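PDB 3V7D: cell division control protein 4 from Saccharomyces cerevisiae, which recognises phosphorylated target proteins such as the CDK inhibitor SIC1 for an SCF E3 ubiquitin ligase, directing their ubiquitination and proteasomal degradation. Local coordinates for residues B[11-16]-B[43-48]; B[200-205]-B[222-227]; B[229-234]-B[264-269]; B[427-432]-B[459-464]; B[434-439]-B[446-451]. The protein carries 1 engineered substitution. All coordinates share one frame; numbering follows the deposited sequence. Where two conformers were deposited one is given.

Interaction 1: B[11-16]-B[43-48]; sequences KRDLIT and QNWNKI
T16 CA and N44 CA, the nearest backbone pair between the short helix opening at L14 and helix 43-49, stand 6.9 Å apart, and no backbone hydrogen bond links these two pieces of the F-box. Side chains bridge them. D13, the N-cap of the first helix, receives the indole N-H of W45: NE1 lies 2.9 Å from OD1, the bond is nearly straight (166°), and it uses the syn lone pair of the oxygen within the plane of the ring. The same OD1 takes a longer capping bond from T16 N, from above the carboxylate, while T16 OG1 donates to OD2. Three bonds thus fix the rotation of the carboxylate, whose CG stands anti to the backbone N (chi1 -170°). I15 crosses the indole at about a right angle, with CG2 over the five-membered ring and CG1 3.4 Å from W45 CZ2. A leucine in place of W45 would probably leave D13 OD1 without its side-chain donor and I15 without a flat surface to lie on. Helix 20-27 backs the contact through I26 and F27, and R12 forms a salt bridge to another protein chain. I48 CD1 lies 3.9 Å from I15 CG2.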
# COMPACT_ATOMS: atom_id res chain seq x y z
N LYS B 11 30.68 -31.62 -3.29
CA LYS B 11 29.92 -30.42 -3.60
C LYS B 11 28.84 -30.73 -4.63
O LYS B 11 29.01 -31.61 -5.47
CB LYS B 11 30.82 -29.29 -4.10
CG LYS B 11 31.65 -28.62 -3.01
CD LYS B 11 32.54 -27.55 -3.60
CE LYS B 11 33.34 -26.82 -2.52
NZ LYS B 11 32.45 -26.16 -1.53
N ARG B 12 27.74 -29.99 -4.57
CA ARG B 12 26.63 -30.26 -5.46
C ARG B 12 25.81 -29.01 -5.73
O ARG B 12 25.52 -28.23 -4.82
CB ARG B 12 25.75 -31.37 -4.89
CG ARG B 12 24.53 -31.68 -5.73
CD ARG B 12 23.99 -33.08 -5.45
NE ARG B 12 23.07 -33.50 -6.49
CZ ARG B 12 23.07 -34.70 -7.06
NH1 ARG B 12 23.95 -35.62 -6.67
NH2 ARG B 12 22.19 -34.98 -8.01
N ASP B 13 25.44 -28.81 -6.98
CA ASP B 13 24.53 -27.74 -7.33
C ASP B 13 23.14 -28.11 -6.84
O ASP B 13 22.32 -28.64 -7.59
CB ASP B 13 24.54 -27.52 -8.84
CG ASP B 13 23.81 -26.26 -9.24
OD1 ASP B 13 23.10 -25.67 -8.40
OD2 ASP B 13 23.94 -25.86 -10.42
N LEU B 14 22.88 -27.82 -5.56
CA LEU B 14 21.62 -28.17 -4.92
C LEU B 14 20.41 -27.51 -5.58
O LEU B 14 19.34 -28.11 -5.67
CB LEU B 14 21.65 -27.82 -3.43
CG LEU B 14 22.74 -28.46 -2.57
CD1 LEU B 14 22.49 -28.18 -1.11
CD2 LEU B 14 22.81 -29.96 -2.82
N ILE B 15 20.57 -26.26 -6.02
CA ILE B 15 19.47 -25.51 -6.61
C ILE B 15 19.02 -26.13 -7.93
O ILE B 15 17.83 -26.25 -8.20
CB ILE B 15 19.85 -24.02 -6.80
CG1 ILE B 15 19.94 -23.32 -5.44
CG2 ILE B 15 18.86 -23.30 -7.73
CD1 ILE B 15 18.65 -23.34 -4.65
N THR B 16 19.98 -26.55 -8.74
CA THR B 16 19.68 -27.22 -9.99
C THR B 16 19.15 -28.63 -9.76
O THR B 16 18.17 -29.05 -10.39
CB THR B 16 20.93 -27.29 -10.90
OG1 THR B 16 21.24 -25.97 -11.36
CG2 THR B 16 20.68 -28.19 -12.10
N GLN B 43 23.16 -19.82 -16.01
CA GLN B 43 21.97 -19.76 -16.86
C GLN B 43 20.79 -20.50 -16.24
O GLN B 43 19.65 -20.05 -16.33
CB GLN B 43 22.27 -20.29 -18.26
CG GLN B 43 23.08 -19.35 -19.14
CD GLN B 43 22.26 -18.19 -19.69
OE1 GLN B 43 21.14 -17.94 -19.24
NE2 GLN B 43 22.81 -17.50 -20.68
N ASN B 44 21.07 -21.63 -15.60
CA ASN B 44 20.03 -22.46 -14.99
C ASN B 44 19.41 -21.80 -13.75
O ASN B 44 18.20 -21.84 -13.55
CB ASN B 44 20.62 -23.82 -14.63
CG ASN B 44 21.55 -24.35 -15.70
OD1 ASN B 44 22.66 -23.84 -15.88
ND2 ASN B 44 21.10 -25.37 -16.43
N TRP B 45 20.27 -21.23 -12.91
CA TRP B 45 19.78 -20.51 -11.74
C TRP B 45 18.94 -19.34 -12.21
O TRP B 45 17.87 -19.06 -11.67
CB TRP B 45 20.94 -19.99 -10.88
CG TRP B 45 21.52 -21.00 -9.92
CD1 TRP B 45 21.82 -22.31 -10.18
CD2 TRP B 45 21.86 -20.78 -8.54
NE1 TRP B 45 22.33 -22.91 -9.05
CE2 TRP B 45 22.37 -21.99 -8.03
CE3 TRP B 45 21.79 -19.67 -7.69
CZ2 TRP B 45 22.81 -22.13 -6.72
CZ3 TRP B 45 22.22 -19.81 -6.38
CH2 TRP B 45 22.72 -21.03 -5.90
N ASN B 46 19.44 -18.66 -13.24
CA ASN B 46 18.75 -17.51 -13.81
C ASN B 46 17.36 -17.92 -14.29
O ASN B 46 16.37 -17.24 -14.03
CB ASN B 46 19.56 -16.93 -14.98
CG ASN B 46 19.00 -15.61 -15.48
OD1 ASN B 46 18.14 -15.58 -16.37
ND2 ASN B 46 19.50 -14.51 -14.92
N LYS B 47 17.30 -19.06 -14.97
CA LYS B 47 16.04 -19.57 -15.50
C LYS B 47 15.08 -19.93 -14.37
O LYS B 47 13.90 -19.57 -14.42
CB LYS B 47 16.30 -20.79 -16.39
CG LYS B 47 15.10 -21.22 -17.23
CD LYS B 47 15.35 -22.56 -17.92
CE LYS B 47 16.39 -22.43 -19.03
NZ LYS B 47 15.86 -21.74 -20.23
N ILE B 48 15.58 -20.63 -13.36
CA ILE B 48 14.77 -21.06 -12.23
C ILE B 48 14.11 -19.89 -11.49
O ILE B 48 12.92 -19.93 -11.18
CB ILE B 48 15.61 -21.90 -11.24
CG1 ILE B 48 15.92 -23.28 -11.83
CG2 ILE B 48 14.90 -22.05 -9.91
CD1 ILE B 48 16.82 -24.13 -10.96

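Interaction 2: B[200-205]-B[222-227]; sequences EGHNST and TGSRDN. Unlike the reference sequence in segment 200-205: E200 (reference Lys).
H202 lays one face of its imidazole on the CB of S224, which comes to 3.2 Å from ND1, while both ring nitrogens make bonds at the edge. NE2 is 2.6 Å from T222 OG1, a short hydrogen bond in which either atom could donate; ND1 gives its proton to D226 OD2 at 3.0 Å, within the ring plane and on the syn side of the oxygen. The anti lone pair of that oxygen accepts N203 N at 2.9 Å, and D226 OD1 is bonded to T228 OG1, leaving the carboxylate little freedom to turn. T205 O is also shared: R225 N meets it head-on, whereas S224 OG, 2.9 Å away, approaches from above the carbonyl plane. S224 OG in turn accepts from D226 N, forming an ST turn. R225 extends to the bound peptide, donating through NH2 to its backbone and to a modified side chain, probably the phosphorylated residue. With T222 OG1 also bonded to W232 NE1, the chain of Asp, His, Thr and Trp is the hydrogen-bonded tetrad of a WD40 repeat.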
# COMPACT_ATOMS: atom_id res chain seq x y z
N GLU B 200 -25.62 23.97 -11.17
CA GLU B 200 -26.15 24.78 -10.08
C GLU B 200 -27.22 23.98 -9.35
O GLU B 200 -27.76 23.01 -9.88
CB GLU B 200 -26.69 26.11 -10.59
CG GLU B 200 -25.65 26.97 -11.31
CD GLU B 200 -26.16 28.35 -11.68
OE1 GLU B 200 -27.22 28.76 -11.17
OE2 GLU B 200 -25.50 29.02 -12.50
N GLY B 201 -27.52 24.39 -8.12
CA GLY B 201 -28.51 23.68 -7.32
C GLY B 201 -28.31 23.90 -5.84
O GLY B 201 -29.26 24.13 -5.10
N HIS B 202 -27.05 23.80 -5.39
CA HIS B 202 -26.71 24.07 -4.00
C HIS B 202 -27.07 25.51 -3.64
O HIS B 202 -26.89 26.43 -4.45
CB HIS B 202 -25.23 23.82 -3.74
CG HIS B 202 -24.89 22.38 -3.49
ND1 HIS B 202 -25.40 21.67 -2.43
CD2 HIS B 202 -24.09 21.52 -4.17
CE1 HIS B 202 -24.93 20.44 -2.46
NE2 HIS B 202 -24.14 20.32 -3.51
N ASN B 203 -27.58 25.70 -2.43
CA ASN B 203 -28.00 27.03 -1.99
C ASN B 203 -26.94 27.69 -1.12
O ASN B 203 -27.17 28.74 -0.54
CB ASN B 203 -29.34 26.95 -1.26
CG ASN B 203 -30.48 26.54 -2.18
OD1 ASN B 203 -31.18 25.56 -1.91
ND2 ASN B 203 -30.65 27.27 -3.27
N SER B 204 -25.78 27.05 -1.05
CA SER B 204 -24.66 27.56 -0.27
C SER B 204 -23.34 26.98 -0.77
O SER B 204 -23.32 26.24 -1.76
CB SER B 204 -24.87 27.24 1.21
OG SER B 204 -23.91 27.91 2.02
N THR B 205 -22.25 27.32 -0.10
CA THR B 205 -20.91 26.89 -0.50
C THR B 205 -20.77 25.37 -0.60
O THR B 205 -21.15 24.65 0.32
CB THR B 205 -19.83 27.41 0.48
OG1 THR B 205 -19.69 28.83 0.33
CG2 THR B 205 -18.49 26.74 0.22
N THR B 222 -21.72 15.84 -3.78
CA THR B 222 -21.20 17.11 -3.26
C THR B 222 -21.87 17.53 -1.97
O THR B 222 -23.09 17.69 -1.91
CB THR B 222 -21.35 18.25 -4.30
OG1 THR B 222 -22.73 18.42 -4.64
CG2 THR B 222 -20.56 17.92 -5.57
N GLY B 223 -21.07 17.73 -0.93
CA GLY B 223 -21.57 18.22 0.34
C GLY B 223 -21.46 19.74 0.41
O GLY B 223 -20.50 20.32 -0.08
N SER B 224 -22.45 20.37 1.03
CA SER B 224 -22.51 21.83 1.07
C SER B 224 -22.85 22.38 2.44
O SER B 224 -23.31 21.67 3.32
CB SER B 224 -23.52 22.34 0.04
OG SER B 224 -23.87 23.70 0.28
N ARG B 225 -22.62 23.69 2.60
CA ARG B 225 -23.02 24.40 3.80
C ARG B 225 -24.53 24.62 3.88
O ARG B 225 -25.01 25.25 4.82
CB ARG B 225 -22.29 25.74 3.89
CG ARG B 225 -20.82 25.61 4.19
CD ARG B 225 -20.16 26.97 4.32
NE ARG B 225 -18.89 26.87 5.04
CZ ARG B 225 -18.07 27.89 5.25
NH1 ARG B 225 -18.38 29.10 4.79
NH2 ARG B 225 -16.94 27.70 5.92
N ASP B 226 -25.27 24.11 2.90
CA ASP B 226 -26.73 24.17 2.95
C ASP B 226 -27.31 22.94 3.64
O ASP B 226 -28.51 22.67 3.54
CB ASP B 226 -27.33 24.34 1.55
CG ASP B 226 -26.95 23.23 0.59
OD1 ASP B 226 -26.54 22.14 1.04
OD2 ASP B 226 -27.06 23.44 -0.63
N ASN B 227 -26.43 22.19 4.32
CA ASN B 227 -26.78 20.99 5.09
C ASN B 227 -27.13 19.77 4.23
O ASN B 227 -27.48 18.71 4.76
CB ASN B 227 -27.90 21.26 6.10
CG ASN B 227 -27.67 22.52 6.90
OD1 ASN B 227 -26.57 23.08 6.90
ND2 ASN B 227 -28.70 22.98 7.60

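Interaction 3: B[229-234]-B[264-269]; sequences LHVWKL and GVLRGH
Over one face of the H230 imidazole sits V265 CG2, 3.9 Å from the ring centroid and 19° off its normal, a CH-pi contact. The other methyl of V265, CG1, lies above the centre of the R267 guanidinium, so the branched side chain separates two flat groups. The H269 ring is approached near its plane by L229 CD1, 4.3 Å from CD2. The ring of H202 also meets H230, the two planes about 40° apart. With an alanine in place of H230, V265 CG2 would probably lose the ring it packs on and H202 its neighbouring ring.

The strands carrying these groups run antiparallel, their axes approaching to 4.7 Å; H230 and V265 share one face of the sheet, L229, V231 and L266 the other. L229 and L266 form a hydrogen-bonded pair: L266 N reaches L229 O at 2.7 Å in an almost straight bond, and L229 N returns one to L266 O. V231 N donates to G264 O at 3.0 Å. On the leucine face, V231 CG2 touches L266 CD1 at 4.0 Å, and W295 of the next sheet packs against both L229 and L266. H269 bonds S285 through NE2 and D289 through ND1. Strand 262-266 forms the outer edge of one blade and leads into the Gly-His that opens WD 4, the overlap of blade and repeat characteristic of a WD40 propeller.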
# COMPACT_ATOMS: atom_id res chain seq x y z
N LEU B 229 -26.53 17.11 0.58
CA LEU B 229 -25.64 16.59 -0.44
C LEU B 229 -26.41 16.44 -1.75
O LEU B 229 -27.57 16.01 -1.75
CB LEU B 229 -25.06 15.24 -0.03
CG LEU B 229 -24.08 15.22 1.14
CD1 LEU B 229 -24.80 14.95 2.45
CD2 LEU B 229 -22.99 14.19 0.89
N HIS B 230 -25.77 16.81 -2.85
CA HIS B 230 -26.37 16.62 -4.17
C HIS B 230 -25.66 15.50 -4.90
O HIS B 230 -24.44 15.35 -4.78
CB HIS B 230 -26.28 17.91 -4.98
CG HIS B 230 -27.31 18.94 -4.61
ND1 HIS B 230 -27.65 19.22 -3.31
CD2 HIS B 230 -28.06 19.77 -5.38
CE1 HIS B 230 -28.56 20.17 -3.29
NE2 HIS B 230 -28.83 20.52 -4.53
N VAL B 231 -26.41 14.69 -5.63
CA VAL B 231 -25.82 13.61 -6.42
C VAL B 231 -25.98 13.90 -7.92
O VAL B 231 -27.06 14.27 -8.37
CB VAL B 231 -26.42 12.23 -6.06
CG1 VAL B 231 -25.75 11.13 -6.86
CG2 VAL B 231 -26.29 11.97 -4.56
N TRP B 232 -24.90 13.75 -8.67
CA TRP B 232 -24.92 14.01 -10.10
C TRP B 232 -24.18 12.91 -10.86
O TRP B 232 -23.21 12.35 -10.36
CB TRP B 232 -24.27 15.35 -10.45
CG TRP B 232 -24.29 16.39 -9.37
CD1 TRP B 232 -23.56 16.39 -8.21
CD2 TRP B 232 -25.04 17.61 -9.38
NE1 TRP B 232 -23.83 17.53 -7.49
CE2 TRP B 232 -24.74 18.29 -8.18
CE3 TRP B 232 -25.95 18.18 -10.27
CZ2 TRP B 232 -25.31 19.52 -7.86
CZ3 TRP B 232 -26.52 19.40 -9.95
CH2 TRP B 232 -26.20 20.06 -8.75
N LYS B 233 -24.64 12.61 -12.07
CA LYS B 233 -23.90 11.73 -12.96
C LYS B 233 -22.75 12.51 -13.59
O LYS B 233 -22.91 13.67 -13.96
CB LYS B 233 -24.81 11.16 -14.05
CG LYS B 233 -25.84 10.18 -13.53
CD LYS B 233 -26.68 9.59 -14.66
CE LYS B 233 -27.57 10.65 -15.29
NZ LYS B 233 -28.62 11.12 -14.35
N LEU B 234 -21.58 11.88 -13.68
CA LEU B 234 -20.43 12.47 -14.35
C LEU B 234 -20.59 12.30 -15.86
O LEU B 234 -20.66 11.17 -16.35
CB LEU B 234 -19.13 11.83 -13.88
CG LEU B 234 -17.84 12.35 -14.53
CD1 LEU B 234 -17.54 13.77 -14.08
CD2 LEU B 234 -16.66 11.43 -14.22
N GLY B 264 -30.48 13.75 -7.54
CA GLY B 264 -31.34 14.09 -6.42
C GLY B 264 -30.61 14.71 -5.25
O GLY B 264 -29.38 14.83 -5.25
N VAL B 265 -31.37 15.11 -4.23
CA VAL B 265 -30.81 15.75 -3.05
C VAL B 265 -30.89 14.80 -1.86
O VAL B 265 -31.91 14.15 -1.64
CB VAL B 265 -31.56 17.05 -2.71
CG1 VAL B 265 -30.93 17.74 -1.51
CG2 VAL B 265 -31.58 17.98 -3.91
N LEU B 266 -29.82 14.73 -1.09
CA LEU B 266 -29.81 13.94 0.13
C LEU B 266 -29.89 14.86 1.35
O LEU B 266 -28.89 15.45 1.75
CB LEU B 266 -28.56 13.06 0.20
CG LEU B 266 -28.48 11.94 -0.84
CD1 LEU B 266 -27.19 11.17 -0.70
CD2 LEU B 266 -29.68 11.02 -0.72
N ARG B 267 -31.09 14.98 1.91
CA ARG B 267 -31.30 15.78 3.12
C ARG B 267 -31.30 14.89 4.35
O ARG B 267 -31.75 13.75 4.31
CB ARG B 267 -32.63 16.54 3.04
CG ARG B 267 -32.62 17.73 2.12
CD ARG B 267 -33.98 18.40 2.07
NE ARG B 267 -34.45 18.55 0.70
CZ ARG B 267 -33.99 19.46 -0.15
NH1 ARG B 267 -33.04 20.31 0.25
NH2 ARG B 267 -34.47 19.54 -1.38
N GLY B 268 -30.79 15.43 5.45
CA GLY B 268 -30.66 14.67 6.68
C GLY B 268 -29.92 15.45 7.75
O GLY B 268 -30.30 15.42 8.92
N HIS B 269 -28.87 16.15 7.35
CA HIS B 269 -28.06 16.92 8.29
C HIS B 269 -28.70 18.26 8.67
O HIS B 269 -29.46 18.84 7.89
CB HIS B 269 -26.65 17.12 7.75
CG HIS B 269 -25.84 15.87 7.73
ND1 HIS B 269 -25.52 15.17 8.88
CD2 HIS B 269 -25.30 15.16 6.71
CE1 HIS B 269 -24.81 14.11 8.56
NE2 HIS B 269 -24.66 14.08 7.25

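Interaction 4: B[427-432]-B[459-464]; sequences ANILKD and EILDFS
OE1 of E459, whose side chain slides past L430, is gripped by a water 2.7 Å away and by a salt bridge from R114. The same arginine pairs with D432 OD1, which lies 4.6 Å from E459 OE1, and its positive charge probably eases the repulsion between the two carboxylates; the water's second bond, to D432 OD2, is weak. E459 OE2 is hydrogen-bonded to T116 OG1. The bend of the glutamate at chi2 (-79°) lays its aliphatic part alongside the leucine, with CG 4.0 Å from L430 CD2.

Further along, the contact is wholly apolar. I429 sets CG2 against both methyls of L461, at 3.6 Å from CD1 and 3.9 Å from CD2, while its CD1 reaches 4.4 Å from F463 CZ. F414 of strand 413-418 packs on L430 and L461, and F463 is stacked on W105. The loop 427-432 thereby covers the side of strand 455-462 that carries E459 and L461. That strand is hydrogen-bonded along one edge to 445-452 and along the other to 113-118, the first strand of the propeller, so the N-terminal strand completes the last blade: the Velcro-like ring closure of WD40 beta-propellers.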
# COMPACT_ATOMS: atom_id res chain seq x y z
N ALA B 427 13.74 16.53 8.28
CA ALA B 427 12.93 17.57 8.92
C ALA B 427 13.12 18.93 8.25
O ALA B 427 12.43 19.88 8.60
CB ALA B 427 13.26 17.65 10.41
N ASN B 428 14.05 19.02 7.30
CA ASN B 428 14.43 20.32 6.75
C ASN B 428 14.35 20.50 5.23
O ASN B 428 14.79 21.53 4.71
CB ASN B 428 15.82 20.73 7.25
CG ASN B 428 15.83 20.99 8.74
OD1 ASN B 428 15.19 21.92 9.22
ND2 ASN B 428 16.56 20.17 9.48
N ILE B 429 13.80 19.52 4.53
CA ILE B 429 13.75 19.58 3.07
C ILE B 429 13.03 20.83 2.56
O ILE B 429 13.48 21.46 1.60
CB ILE B 429 13.12 18.30 2.47
CG1 ILE B 429 14.00 17.09 2.80
CG2 ILE B 429 13.00 18.43 0.97
CD1 ILE B 429 13.58 15.82 2.13
N LEU B 430 11.93 21.20 3.21
CA LEU B 430 11.19 22.41 2.86
C LEU B 430 11.28 23.42 3.99
O LEU B 430 10.28 24.03 4.38
CB LEU B 430 9.73 22.08 2.53
CG LEU B 430 9.53 21.18 1.31
CD1 LEU B 430 8.04 20.93 1.06
CD2 LEU B 430 10.19 21.78 0.08
N LYS B 431 12.49 23.59 4.52
CA LYS B 431 12.75 24.46 5.66
C LYS B 431 12.25 25.90 5.45
O LYS B 431 11.77 26.53 6.39
CB LYS B 431 14.25 24.46 5.98
CG LYS B 431 14.66 25.27 7.20
CD LYS B 431 16.15 25.11 7.48
CE LYS B 431 16.65 26.10 8.52
NZ LYS B 431 15.96 25.93 9.83
N ASP B 432 12.37 26.40 4.23
CA ASP B 432 12.02 27.80 3.95
C ASP B 432 10.51 28.04 3.87
O ASP B 432 10.06 29.19 3.81
CB ASP B 432 12.73 28.31 2.69
CG ASP B 432 12.26 27.61 1.42
OD1 ASP B 432 11.72 26.48 1.53
OD2 ASP B 432 12.45 28.17 0.33
N GLU B 459 5.71 22.87 -4.47
CA GLU B 459 7.00 22.21 -4.35
C GLU B 459 6.90 20.79 -4.89
O GLU B 459 5.95 20.07 -4.59
CB GLU B 459 7.45 22.19 -2.89
CG GLU B 459 7.56 23.58 -2.26
CD GLU B 459 8.84 24.31 -2.65
OE1 GLU B 459 9.07 25.42 -2.13
OE2 GLU B 459 9.61 23.77 -3.46
N ILE B 460 7.88 20.40 -5.71
CA ILE B 460 7.95 19.04 -6.22
C ILE B 460 9.29 18.40 -5.88
O ILE B 460 10.34 18.89 -6.28
CB ILE B 460 7.72 18.99 -7.74
CG1 ILE B 460 6.39 19.65 -8.11
CG2 ILE B 460 7.75 17.55 -8.23
CD1 ILE B 460 6.16 19.75 -9.61
N LEU B 461 9.23 17.30 -5.13
CA LEU B 461 10.43 16.58 -4.71
C LEU B 461 10.55 15.24 -5.42
O LEU B 461 9.60 14.45 -5.47
CB LEU B 461 10.43 16.40 -3.19
CG LEU B 461 10.34 17.73 -2.44
CD1 LEU B 461 10.11 17.52 -0.96
CD2 LEU B 461 11.60 18.54 -2.68
N ASP B 462 11.74 14.98 -5.95
CA ASP B 462 11.99 13.81 -6.80
C ASP B 462 12.94 12.85 -6.08
O ASP B 462 14.09 13.18 -5.84
CB ASP B 462 12.61 14.29 -8.12
CG ASP B 462 12.74 13.18 -9.15
OD1 ASP B 462 12.56 11.99 -8.82
OD2 ASP B 462 13.04 13.52 -10.32
N PHE B 463 12.45 11.65 -5.75
CA PHE B 463 13.26 10.66 -5.02
C PHE B 463 13.83 9.55 -5.91
O PHE B 463 14.29 8.51 -5.41
CB PHE B 463 12.46 10.05 -3.86
CG PHE B 463 12.27 10.97 -2.68
CD1 PHE B 463 11.24 11.90 -2.66
CD2 PHE B 463 13.13 10.90 -1.59
CE1 PHE B 463 11.06 12.75 -1.57
CE2 PHE B 463 12.95 11.75 -0.50
CZ PHE B 463 11.92 12.67 -0.49
N SER B 464 13.82 9.76 -7.22
CA SER B 464 14.52 8.85 -8.12
C SER B 464 15.97 9.29 -8.32
O SER B 464 16.38 10.32 -7.81
CB SER B 464 13.81 8.76 -9.47
OG SER B 464 14.00 9.95 -10.23
OXT SER B 464 16.78 8.65 -9.01
O HOH W 1 9.58 27.98 -1.65

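Interaction 5: B[434-439]-B[446-451]; sequences DQIWSV and LVAAVE
L446 points CD1 at V439 CG2, 3.5 Å away, the two side chains crossing obliquely. At V447 it is the backbone that meets the other strand, its O receiving a CA-H...O contact from V439. A448 pairs with V439 without hydrogen bonds between them, and its CB lies 4.1 Å from V439 CG2. A449 donates its N-H to S438 O at 2.8 Å, in the carbonyl plane, while its own O takes W437 N at 2.7 Å and, weakly, S438 N. Two residues facing one make this a classic beta bulge in the antiparallel hairpin of strands 435-442 and 445-452, part of the last propeller blade. Beyond it, V450 runs side by side with I436, CG1 3.7 Å from CD1, on the same sheet face as A448. E451 then forms a second classic bulge: its O accepts both D434 N, at 2.7 Å, and Q435 N. The glutamate side chain leaves anti to the backbone N (chi1 173°) and stays extended, bringing OE1 to the indole edge of W437, 3.1 Å from CZ2, while Q435 CB lies over a face of that ring. W437 also packs on a polar side chain of the bound peptide. Between the carboxylates of E451 and D434 a water donates to both, 2.8 Å from E451 OE2; D434 OD2 additionally accepts from D453 N.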
# COMPACT_ATOMS: atom_id res chain seq x y z
N ASP B 434 6.74 28.48 5.17
CA ASP B 434 6.12 28.99 6.39
C ASP B 434 4.90 28.16 6.76
O ASP B 434 4.61 27.94 7.94
CB ASP B 434 5.71 30.46 6.22
CG ASP B 434 6.90 31.39 6.09
OD1 ASP B 434 7.92 31.16 6.78
OD2 ASP B 434 6.80 32.36 5.31
N GLN B 435 4.18 27.70 5.74
CA GLN B 435 3.04 26.81 5.93
C GLN B 435 3.07 25.71 4.89
O GLN B 435 3.55 25.91 3.77
CB GLN B 435 1.72 27.58 5.82
CG GLN B 435 1.58 28.75 6.78
CD GLN B 435 1.04 28.34 8.13
OE1 GLN B 435 0.81 27.15 8.40
NE2 GLN B 435 0.84 29.32 9.01
N ILE B 436 2.55 24.54 5.26
CA ILE B 436 2.35 23.46 4.31
C ILE B 436 0.85 23.25 4.19
O ILE B 436 0.21 22.75 5.11
CB ILE B 436 2.99 22.15 4.79
CG1 ILE B 436 4.41 22.40 5.30
CG2 ILE B 436 2.97 21.11 3.66
CD1 ILE B 436 5.37 22.88 4.24
N TRP B 437 0.28 23.65 3.05
CA TRP B 437 -1.17 23.60 2.90
C TRP B 437 -1.66 22.21 2.51
O TRP B 437 -2.70 21.76 2.97
CB TRP B 437 -1.65 24.65 1.89
CG TRP B 437 -1.34 26.06 2.31
CD1 TRP B 437 -0.60 26.98 1.62
CD2 TRP B 437 -1.74 26.70 3.52
NE1 TRP B 437 -0.53 28.15 2.32
CE2 TRP B 437 -1.22 28.01 3.50
CE3 TRP B 437 -2.50 26.30 4.63
CZ2 TRP B 437 -1.43 28.91 4.53
CZ3 TRP B 437 -2.70 27.20 5.66
CH2 TRP B 437 -2.17 28.49 5.60
N SER B 438 -0.90 21.54 1.66
CA SER B 438 -1.31 20.22 1.19
C SER B 438 -0.10 19.42 0.75
O SER B 438 0.79 19.93 0.08
CB SER B 438 -2.31 20.36 0.04
OG SER B 438 -2.83 19.10 -0.32
N VAL B 439 -0.07 18.15 1.14
CA VAL B 439 1.01 17.26 0.74
C VAL B 439 0.45 15.94 0.21
O VAL B 439 -0.57 15.43 0.68
CB VAL B 439 2.02 17.02 1.91
CG1 VAL B 439 1.47 16.04 2.94
CG2 VAL B 439 3.33 16.51 1.37
N LEU B 446 7.02 13.45 -4.62
CA LEU B 446 6.35 14.06 -3.49
C LEU B 446 6.01 15.51 -3.85
O LEU B 446 6.87 16.26 -4.30
CB LEU B 446 7.27 14.00 -2.26
CG LEU B 446 7.05 14.91 -1.05
CD1 LEU B 446 5.72 14.64 -0.39
CD2 LEU B 446 8.18 14.74 -0.03
N VAL B 447 4.74 15.89 -3.69
CA VAL B 447 4.34 17.26 -3.99
C VAL B 447 3.74 17.96 -2.78
O VAL B 447 3.05 17.35 -1.96
CB VAL B 447 3.37 17.35 -5.19
CG1 VAL B 447 4.00 16.74 -6.43
CG2 VAL B 447 2.03 16.69 -4.87
N ALA B 448 4.00 19.26 -2.66
CA ALA B 448 3.46 20.05 -1.57
C ALA B 448 3.11 21.48 -1.98
O ALA B 448 3.92 22.18 -2.60
CB ALA B 448 4.40 20.06 -0.37
N ALA B 449 1.90 21.89 -1.64
CA ALA B 449 1.47 23.28 -1.80
C ALA B 449 1.85 24.01 -0.52
O ALA B 449 1.39 23.66 0.57
CB ALA B 449 -0.03 23.34 -2.02
N VAL B 450 2.70 25.02 -0.66
CA VAL B 450 3.23 25.71 0.51
C VAL B 450 3.05 27.21 0.44
O VAL B 450 2.69 27.77 -0.60
CB VAL B 450 4.73 25.43 0.70
CG1 VAL B 450 5.00 23.94 0.73
CG2 VAL B 450 5.53 26.10 -0.42
N GLU B 451 3.31 27.86 1.56
CA GLU B 451 3.35 29.31 1.64
C GLU B 451 4.73 29.73 2.10
O GLU B 451 5.30 29.12 3.01
CB GLU B 451 2.29 29.84 2.62
CG GLU B 451 2.39 31.34 2.86
CD GLU B 451 1.47 31.84 3.96
OE1 GLU B 451 0.29 31.42 3.99
OE2 GLU B 451 1.93 32.64 4.80
O HOH W 2 4.60 33.56 4.60

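In the fold
Along the chain, interaction 1 comes first, in the helical F-box, with its centre about 45 Å or more from those of the other four contacts, which all lie in the beta-propeller. Interactions 2 and 3 follow in series, their centres about 9 Å apart, and share one blade: strands 218-224 and 229-233 are neighbours in it. Interactions 4 and 5 belong to the last blade, with centres about 10 Å apart; the hairpin of interaction 5 is nested inside the loop closed by interaction 4, and strands 445-452 and 455-462 are hydrogen-bonded neighbours. Interactions 2 and 5, about 28 Å apart between centres, both include residues touching the bound peptide, so substrate recognition lies far from the F-box.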